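Crystal protein (PDB 2ZTB) is the proteolytically activated form of parasporin-2, a Bacillus thuringiensis toxin that recognises cancer cells and probably forms pores in their membranes. Local coordinates at residues V3-L8 against T190-F195; A39-T44 against G58-K63. All blocks are in the same frame, centred on the assembly; numbering follows the deposited sequence.

Interaction 1. Residues V3-L8 against T190-F195; sequences VIREYL and TVDGYF
Leu8 and Val191 mark the nearest backbone approach of the two segments, 7.8 Å from CA to CA, too far for direct strand pairing, and the touching parts run 44° apart. The explanation lies in the antiparallel sheet of this elongated toxin, whose fold is that of the aerolysin-type beta-pore-forming toxins: strand 61-90 runs between them, its backbone bonded to Ile4, Glu6 and Leu8 on one flank and to Asp192 on the other. The contact therefore joins next-but-one strands, and side chains alone bridge the gap.

One bridge is polar. Arg5 sends out an extended arm, CG lying opposite the backbone N across CA-CB (chi1 -180°), which carries the guanidinium over to Asp192. The carboxylate is met end-on: Arg5 NH1 is 2.9 Å from Asp192 OD2, and Arg5 NH2 is 3.1 Å from Asp192 OD1. Each oxygen uses its syn lone pair, and the two planes differ by only 4°, the signature of a bidentate salt bridge. A weak third bond, Arg5 NH1 to Asp192 OD1 at 3.2 Å, adds to the grip. Two nitrogens held by the two oxygens of one carboxylate fix how the flat guanidinium is turned about its arm. Tyr62 of the central strand adds a cation-pi contact to Arg5, and the exposed arginine places this bridge at the surface.

The other bridge is apolar and more deeply buried. Leu8 meets Val191 at about a right angle, its CD1 lying 4.1 Å from Val191 CG2, while Cys61 touches both residues from the central strand. Beyond the corner that the chain turns at Gly193, the Phe195 ring packs against helices 20-31 and 215-218. Leu8 CD2 completes the apolar cluster, reaching Phe195 CZ obliquely at 4.1 Å.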
ATOM      1  N   VAL A   3       6.161  12.050  -3.703  1.00 81.77           N
ATOM      2  CA  VAL A   3       6.591  12.478  -5.049  1.00 80.65           C
ATOM      3  C   VAL A   3       7.791  11.650  -5.546  1.00 79.33           C
ATOM      4  O   VAL A   3       8.956  11.921  -5.218  1.00 79.67           O
ATOM      5  CB  VAL A   3       6.942  14.010  -5.127  1.00 81.06           C
ATOM      6  CG1 VAL A   3       6.693  14.548  -6.568  1.00 80.57           C
ATOM      7  CG2 VAL A   3       6.141  14.819  -4.077  1.00 81.58           C
ATOM      8  N   ILE A   4       7.494  10.638  -6.344  1.00 77.33           N
ATOM      9  CA  ILE A   4       8.508   9.697  -6.812  1.00 74.98           C
ATOM     10  C   ILE A   4       8.888  10.011  -8.267  1.00 73.51           C
ATOM     11  O   ILE A   4       8.034  10.354  -9.081  1.00 72.98           O
ATOM     12  CB  ILE A   4       8.014   8.229  -6.602  1.00 74.83           C
ATOM     13  CG1 ILE A   4       7.992   7.895  -5.098  1.00 74.05           C
ATOM     14  CG2 ILE A   4       8.862   7.215  -7.383  1.00 74.01           C
ATOM     15  CD1 ILE A   4       6.913   6.899  -4.697  1.00 72.03           C
ATOM     16  N   ARG A   5      10.178   9.915  -8.566  1.00 71.73           N
ATOM     17  CA  ARG A   5      10.686  10.158  -9.907  1.00 70.54           C
ATOM     18  C   ARG A   5      11.940   9.332 -10.122  1.00 69.60           C
ATOM     19  O   ARG A   5      12.985   9.614  -9.551  1.00 69.23           O
ATOM     20  CB  ARG A   5      10.973  11.651 -10.118  1.00 70.52           C
ATOM     21  CG  ARG A   5      11.503  12.022 -11.500  1.00 70.04           C
ATOM     22  CD  ARG A   5      11.209  13.485 -11.769  1.00 69.66           C
ATOM     23  NE  ARG A   5      11.784  13.974 -13.017  1.00 70.04           N
ATOM     24  CZ  ARG A   5      11.176  13.956 -14.203  1.00 69.66           C
ATOM     25  NH1 ARG A   5       9.951  13.460 -14.337  1.00 67.67           N
ATOM     26  NH2 ARG A   5      11.805  14.445 -15.266  1.00 68.38           N
ATOM     27  N   GLU A   6      11.829   8.296 -10.941  1.00 68.53           N
ATOM     28  CA  GLU A   6      12.979   7.443 -11.197  1.00 67.45           C
ATOM     29  C   GLU A   6      13.050   7.027 -12.657  1.00 66.01           C
ATOM     30  O   GLU A   6      12.112   7.259 -13.418  1.00 65.70           O
ATOM     31  CB  GLU A   6      13.004   6.230 -10.240  1.00 67.84           C
ATOM     32  CG  GLU A   6      11.706   5.462 -10.100  1.00 68.11           C
ATOM     33  CD  GLU A   6      11.809   4.309  -9.097  1.00 68.19           C
ATOM     34  OE1 GLU A   6      11.917   3.143  -9.545  1.00 67.45           O
ATOM     35  OE2 GLU A   6      11.785   4.572  -7.872  1.00 66.99           O
ATOM     36  N   TYR A   7      14.179   6.436 -13.036  1.00 64.42           N
ATOM     37  CA  TYR A   7      14.394   5.957 -14.374  1.00 62.99           C
ATOM     38  C   TYR A   7      13.372   4.896 -14.765  1.00 62.23           C
ATOM     39  O   TYR A   7      12.930   4.081 -13.934  1.00 62.33           O
ATOM     40  CB  TYR A   7      15.807   5.399 -14.531  1.00 63.30           C
ATOM     41  CG  TYR A   7      16.913   6.440 -14.563  1.00 64.07           C
ATOM     42  CD1 TYR A   7      16.695   7.724 -15.078  1.00 64.28           C
ATOM     43  CD2 TYR A   7      18.189   6.129 -14.101  1.00 64.51           C
ATOM     44  CE1 TYR A   7      17.721   8.678 -15.113  1.00 64.56           C
ATOM     45  CE2 TYR A   7      19.222   7.069 -14.134  1.00 66.29           C
ATOM     46  CZ  TYR A   7      18.987   8.343 -14.641  1.00 65.45           C
ATOM     47  OH  TYR A   7      20.026   9.271 -14.657  1.00 65.19           O
ATOM     48  N   LEU A   8      12.982   4.927 -16.035  1.00 60.60           N
ATOM     49  CA  LEU A   8      12.198   3.858 -16.616  1.00 59.13           C
ATOM     50  C   LEU A   8      13.200   2.791 -17.064  1.00 58.87           C
ATOM     51  O   LEU A   8      14.290   3.115 -17.566  1.00 59.11           O
ATOM     52  CB  LEU A   8      11.357   4.387 -17.777  1.00 58.81           C
ATOM     53  CG  LEU A   8      10.409   3.401 -18.481  1.00 58.70           C
ATOM     54  CD1 LEU A   8       9.224   3.021 -17.590  1.00 53.62           C
ATOM     55  CD2 LEU A   8       9.936   3.986 -19.834  1.00 58.03           C
ATOM     56  N   THR A 190       3.108   8.569 -14.421  1.00 59.60           N
ATOM     57  CA  THR A 190       3.376   9.227 -15.703  1.00 59.63           C
ATOM     58  C   THR A 190       4.812   9.016 -16.161  1.00 59.73           C
ATOM     59  O   THR A 190       5.743   9.020 -15.351  1.00 60.10           O
ATOM     60  CB  THR A 190       3.087  10.740 -15.672  1.00 59.44           C
ATOM     61  OG1 THR A 190       3.966  11.372 -14.735  1.00 60.02           O
ATOM     62  CG2 THR A 190       1.624  11.025 -15.302  1.00 59.51           C
ATOM     63  N   VAL A 191       4.981   8.826 -17.467  1.00 59.47           N
ATOM     64  CA  VAL A 191       6.309   8.695 -18.053  1.00 59.39           C
ATOM     65  C   VAL A 191       6.623   9.922 -18.934  1.00 59.44           C
ATOM     66  O   VAL A 191       5.791  10.360 -19.726  1.00 59.60           O
ATOM     67  CB  VAL A 191       6.469   7.339 -18.818  1.00 59.27           C
ATOM     68  CG1 VAL A 191       7.656   7.376 -19.763  1.00 58.63           C
ATOM     69  CG2 VAL A 191       6.615   6.185 -17.825  1.00 58.49           C
ATOM     70  N   ASP A 192       7.816  10.482 -18.756  1.00 59.28           N
ATOM     71  CA  ASP A 192       8.284  11.589 -19.582  1.00 59.62           C
ATOM     72  C   ASP A 192       9.763  11.415 -19.885  1.00 59.30           C
ATOM     73  O   ASP A 192      10.498  10.849 -19.069  1.00 59.69           O
ATOM     74  CB  ASP A 192       8.021  12.949 -18.911  1.00 59.63           C
ATOM     75  CG  ASP A 192       8.726  13.094 -17.576  1.00 60.89           C
ATOM     76  OD1 ASP A 192       9.861  13.626 -17.575  1.00 61.22           O
ATOM     77  OD2 ASP A 192       8.150  12.674 -16.531  1.00 61.81           O
ATOM     78  N   GLY A 193      10.193  11.899 -21.052  1.00 58.59           N
ATOM     79  CA  GLY A 193      11.589  11.762 -21.473  1.00 57.77           C
ATOM     80  C   GLY A 193      11.738  11.037 -22.797  1.00 57.59           C
ATOM     81  O   GLY A 193      10.810  11.016 -23.598  1.00 57.76           O
ATOM     82  N   TYR A 194      12.894  10.415 -23.019  1.00 57.15           N
ATOM     83  CA  TYR A 194      13.283   9.991 -24.369  1.00 56.52           C
ATOM     84  C   TYR A 194      13.806   8.568 -24.466  1.00 56.01           C
ATOM     85  O   TYR A 194      14.303   8.007 -23.480  1.00 56.11           O
ATOM     86  CB  TYR A 194      14.331  10.959 -24.956  1.00 56.77           C
ATOM     87  CG  TYR A 194      13.899  12.411 -24.939  1.00 56.91           C
ATOM     88  CD1 TYR A 194      14.035  13.182 -23.778  1.00 57.28           C
ATOM     89  CD2 TYR A 194      13.358  13.018 -26.076  1.00 56.96           C
ATOM     90  CE1 TYR A 194      13.628  14.503 -23.732  1.00 56.63           C
ATOM     91  CE2 TYR A 194      12.955  14.364 -26.052  1.00 57.01           C
ATOM     92  CZ  TYR A 194      13.088  15.088 -24.865  1.00 57.78           C
ATOM     93  OH  TYR A 194      12.705  16.409 -24.802  1.00 59.33           O
ATOM     94  N   PHE A 195      13.663   8.003 -25.668  1.00 54.84           N
ATOM     95  CA  PHE A 195      14.379   6.807 -26.099  1.00 53.27           C
ATOM     96  C   PHE A 195      15.360   7.175 -27.218  1.00 53.03           C
ATOM     97  O   PHE A 195      15.162   8.167 -27.940  1.00 52.40           O
ATOM     98  CB  PHE A 195      13.412   5.770 -26.636  1.00 53.02           C
ATOM     99  CG  PHE A 195      12.658   5.007 -25.577  1.00 51.87           C
ATOM    100  CD1 PHE A 195      11.601   5.590 -24.897  1.00 51.25           C
ATOM    101  CD2 PHE A 195      12.969   3.682 -25.315  1.00 50.40           C
ATOM    102  CE1 PHE A 195      10.896   4.881 -23.934  1.00 53.17           C
ATOM    103  CE2 PHE A 195      12.262   2.962 -24.366  1.00 51.11           C
ATOM    104  CZ  PHE A 195      11.218   3.559 -23.677  1.00 51.91           C
TER

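Interaction 2. Residues A39-T44 against G58-K63; sequences ALNNET and GYYCYK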
ATOM      1  N   ALA A  39      17.932   2.428 -27.052  1.00 53.99           N
ATOM      2  CA  ALA A  39      18.554   2.806 -25.804  1.00 54.12           C
ATOM      3  C   ALA A  39      17.581   3.542 -24.898  1.00 54.22           C
ATOM      4  O   ALA A  39      16.704   4.259 -25.365  1.00 53.72           O
ATOM      5  CB  ALA A  39      19.788   3.662 -26.065  1.00 54.20           C
ATOM      6  N   LEU A  40      17.751   3.335 -23.590  1.00 54.72           N
ATOM      7  CA  LEU A  40      16.932   3.951 -22.558  1.00 54.83           C
ATOM      8  C   LEU A  40      17.850   4.187 -21.398  1.00 55.76           C
ATOM      9  O   LEU A  40      18.451   3.244 -20.878  1.00 56.03           O
ATOM     10  CB  LEU A  40      15.794   3.009 -22.141  1.00 54.98           C
ATOM     11  CG  LEU A  40      14.796   3.382 -21.043  1.00 54.38           C
ATOM     12  CD1 LEU A  40      13.999   4.641 -21.402  1.00 54.85           C
ATOM     13  CD2 LEU A  40      13.864   2.218 -20.791  1.00 54.04           C
ATOM     14  N   ASN A  41      17.961   5.443 -20.984  1.00 56.73           N
ATOM     15  CA  ASN A  41      18.799   5.799 -19.831  1.00 57.65           C
ATOM     16  C   ASN A  41      20.175   5.112 -19.921  1.00 58.60           C
ATOM     17  O   ASN A  41      20.942   5.411 -20.850  1.00 58.78           O
ATOM     18  CB  ASN A  41      18.055   5.503 -18.526  1.00 57.04           C
ATOM     19  CG  ASN A  41      16.729   6.247 -18.434  1.00 56.29           C
ATOM     20  OD1 ASN A  41      16.683   7.459 -18.621  1.00 55.79           O
ATOM     21  ND2 ASN A  41      15.648   5.526 -18.138  1.00 54.29           N
ATOM     22  N   ASN A  42      20.473   4.169 -19.016  1.00 59.47           N
ATOM     23  CA  ASN A  42      21.768   3.455 -19.054  1.00 60.24           C
ATOM     24  C   ASN A  42      21.785   2.043 -19.672  1.00 60.69           C
ATOM     25  O   ASN A  42      22.769   1.303 -19.530  1.00 60.76           O
ATOM     26  CB  ASN A  42      22.433   3.456 -17.672  1.00 60.40           C
ATOM     27  CG  ASN A  42      22.901   4.843 -17.258  1.00 60.94           C
ATOM     28  OD1 ASN A  42      22.196   5.496 -16.387  1.00 61.42           O
ATOM     29  ND2 ASN A  42      24.095   5.316 -17.886  1.00 59.85           N
ATOM     30  N   GLU A  43      20.715   1.696 -20.390  1.00 61.14           N
ATOM     31  CA  GLU A  43      20.574   0.385 -21.018  1.00 61.25           C
ATOM     32  C   GLU A  43      20.450   0.529 -22.526  1.00 61.43           C
ATOM     33  O   GLU A  43      20.122   1.599 -23.031  1.00 61.41           O
ATOM     34  CB  GLU A  43      19.299  -0.299 -20.532  1.00 61.69           C
ATOM     35  CG  GLU A  43      19.180  -0.584 -19.056  1.00 62.15           C
ATOM     36  CD  GLU A  43      17.739  -0.825 -18.677  1.00 64.35           C
ATOM     37  OE1 GLU A  43      16.979   0.172 -18.614  1.00 65.02           O
ATOM     38  OE2 GLU A  43      17.367  -2.000 -18.450  1.00 64.23           O
ATOM     39  N   THR A  44      20.711  -0.569 -23.230  1.00 61.51           N
ATOM     40  CA  THR A  44      20.554  -0.662 -24.661  1.00 61.72           C
ATOM     41  C   THR A  44      19.808  -1.951 -24.962  1.00 61.71           C
ATOM     42  O   THR A  44      19.732  -2.832 -24.110  1.00 61.82           O
ATOM     43  CB  THR A  44      21.915  -0.700 -25.401  1.00 62.14           C
ATOM     44  OG1 THR A  44      22.579  -1.946 -25.149  1.00 62.10           O
ATOM     45  CG2 THR A  44      22.813   0.462 -24.998  1.00 62.04           C
ATOM     46  N   GLY A  58      22.670  12.690 -23.148  1.00 61.47           N
ATOM     47  CA  GLY A  58      21.879  13.334 -22.094  1.00 60.51           C
ATOM     48  C   GLY A  58      20.381  13.343 -22.301  1.00 60.14           C
ATOM     49  O   GLY A  58      19.710  14.330 -21.985  1.00 60.27           O
ATOM     50  N   TYR A  59      19.860  12.240 -22.821  1.00 59.52           N
ATOM     51  CA  TYR A  59      18.424  12.052 -23.026  1.00 59.45           C
ATOM     52  C   TYR A  59      17.927  10.946 -22.101  1.00 59.07           C
ATOM     53  O   TYR A  59      18.225   9.774 -22.318  1.00 58.88           O
ATOM     54  CB  TYR A  59      18.142  11.667 -24.478  1.00 59.48           C
ATOM     55  CG  TYR A  59      18.259  12.805 -25.456  1.00 59.10           C
ATOM     56  CD1 TYR A  59      19.506  13.183 -25.987  1.00 59.47           C
ATOM     57  CD2 TYR A  59      17.120  13.498 -25.867  1.00 59.19           C
ATOM     58  CE1 TYR A  59      19.612  14.243 -26.892  1.00 59.20           C
ATOM     59  CE2 TYR A  59      17.211  14.549 -26.777  1.00 60.33           C
ATOM     60  CZ  TYR A  59      18.457  14.917 -27.284  1.00 59.65           C
ATOM     61  OH  TYR A  59      18.524  15.949 -28.187  1.00 60.12           O
ATOM     62  N   TYR A  60      17.196  11.330 -21.057  1.00 58.94           N
ATOM     63  CA  TYR A  60      16.732  10.383 -20.045  1.00 58.52           C
ATOM     64  C   TYR A  60      15.226  10.195 -20.091  1.00 57.91           C
ATOM     65  O   TYR A  60      14.524  10.911 -20.805  1.00 57.70           O
ATOM     66  CB  TYR A  60      17.197  10.809 -18.643  1.00 59.13           C
ATOM     67  CG  TYR A  60      18.696  10.756 -18.499  1.00 59.83           C
ATOM     68  CD1 TYR A  60      19.475  11.921 -18.615  1.00 60.85           C
ATOM     69  CD2 TYR A  60      19.342   9.540 -18.292  1.00 59.70           C
ATOM     70  CE1 TYR A  60      20.855  11.869 -18.504  1.00 60.60           C
ATOM     71  CE2 TYR A  60      20.709   9.474 -18.181  1.00 60.41           C
ATOM     72  CZ  TYR A  60      21.466  10.640 -18.289  1.00 61.05           C
ATOM     73  OH  TYR A  60      22.830  10.557 -18.169  1.00 60.46           O
ATOM     74  N   CYS A  61      14.741   9.213 -19.339  1.00 57.27           N
ATOM     75  CA  CYS A  61      13.323   8.877 -19.323  1.00 57.35           C
ATOM     76  C   CYS A  61      12.920   8.356 -17.943  1.00 57.44           C
ATOM     77  O   CYS A  61      13.547   7.439 -17.398  1.00 56.59           O
ATOM     78  CB  CYS A  61      13.002   7.859 -20.423  1.00 56.65           C
ATOM     79  SG  CYS A  61      11.281   7.435 -20.589  1.00 57.37           S
ATOM     80  N   TYR A  62      11.866   8.958 -17.400  1.00 57.85           N
ATOM     81  CA  TYR A  62      11.479   8.758 -16.012  1.00 58.42           C
ATOM     82  C   TYR A  62      10.048   8.301 -15.903  1.00 58.49           C
ATOM     83  O   TYR A  62       9.204   8.688 -16.704  1.00 58.85           O
ATOM     84  CB  TYR A  62      11.623  10.056 -15.208  1.00 58.77           C
ATOM     85  CG  TYR A  62      12.972  10.724 -15.305  1.00 59.50           C
ATOM     86  CD1 TYR A  62      13.217  11.715 -16.266  1.00 60.57           C
ATOM     87  CD2 TYR A  62      14.007  10.382 -14.436  1.00 60.10           C
ATOM     88  CE1 TYR A  62      14.457  12.342 -16.363  1.00 59.37           C
ATOM     89  CE2 TYR A  62      15.256  11.015 -14.521  1.00 60.00           C
ATOM     90  CZ  TYR A  62      15.469  11.986 -15.484  1.00 60.22           C
ATOM     91  OH  TYR A  62      16.703  12.611 -15.565  1.00 61.65           O
ATOM     92  N   LYS A  63       9.802   7.449 -14.913  1.00 58.79           N
ATOM     93  CA  LYS A  63       8.470   7.149 -14.413  1.00 58.69           C
ATOM     94  C   LYS A  63       8.275   7.935 -13.103  1.00 59.40           C
ATOM     95  O   LYS A  63       9.231   8.170 -12.349  1.00 58.83           O
ATOM     96  CB  LYS A  63       8.296   5.640 -14.199  1.00 58.82           C
ATOM     97  CG  LYS A  63       9.400   4.950 -13.392  1.00 58.49           C
ATOM     98  CD  LYS A  63       8.971   3.521 -13.054  1.00 58.00           C
ATOM     99  CE  LYS A  63       9.899   2.851 -12.070  1.00 57.31           C
ATOM    100  NZ  LYS A  63      11.242   2.455 -12.582  1.00 57.73           N
TER
HETATM  101  O   HOH W   1      16.681   7.410 -22.127  1.00 48.69           O
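The carboxamide of Asn41 faces the backbone of Cys61 and binds both of its polar atoms. Asn41 OD1 accepts from Cys61 N at 2.7 Å, the donor tilted 16° from the carbonyl plane, while Asn41 ND2 donates to Cys61 O at 2.9 Å, on a lone pair and in the carbonyl plane. Engaged through both ends, the amide has its flip state fixed, and a second acceptor, Leu8 O, also bonds Asn41 ND2. CG stands anti to the carbonyl carbon (chi1 -58°), which directs the amide from its turn across to the start of strand 61-90.

That turn is a type II' beta turn from Leu40 to Glu43, linking strands 37-40 and 43-46 into a hairpin. It is closed by Leu40 N to Glu43 O at 3.0 Å and Glu43 N to Leu40 O at 2.8 Å. Asn41 holds its second position, with a positive phi of 46°. The hairpin tip is thereby tied to the strand by a side-chain amide that takes up both the N-H and the C=O of one residue, as an antiparallel strand does at a hydrogen-bonded pair.

Tyr60 presents its ring edge to the same oxygen, which lies in the ring plane with Asn41 OD1 3.4 Å from Tyr60 CD2. Leu40 turns a methyl onto the cysteine instead, its CD1 packing 3.5 Å from Cys61 CB. A water bridges the backbones, accepting from Asn41 N at 2.6 Å and donating to Tyr59 O.

In the fold
Interactions 1 and 2 lie about 9 Å apart, centre to centre, toward the same end of the elongated chain, and share strand 61-90: it separates the two segments of interaction 1 and is itself a partner in interaction 2. Interaction 2 is nested within the chain loop that interaction 1 closes. Their chemistry follows their place. Interaction 1 spans next-but-one strands, with a charged pair at the surface and apolar side chains inside. Interaction 2 is buried and relies mainly on neutral bonds between an asparagine amide and the backbone, with a small apolar touch beside them. The two are joined directly: Tyr194 N probably bonds Tyr60 O at 2.8 Å, and Lys63 NZ probably bonds Tyr7 O at 2.7 Å.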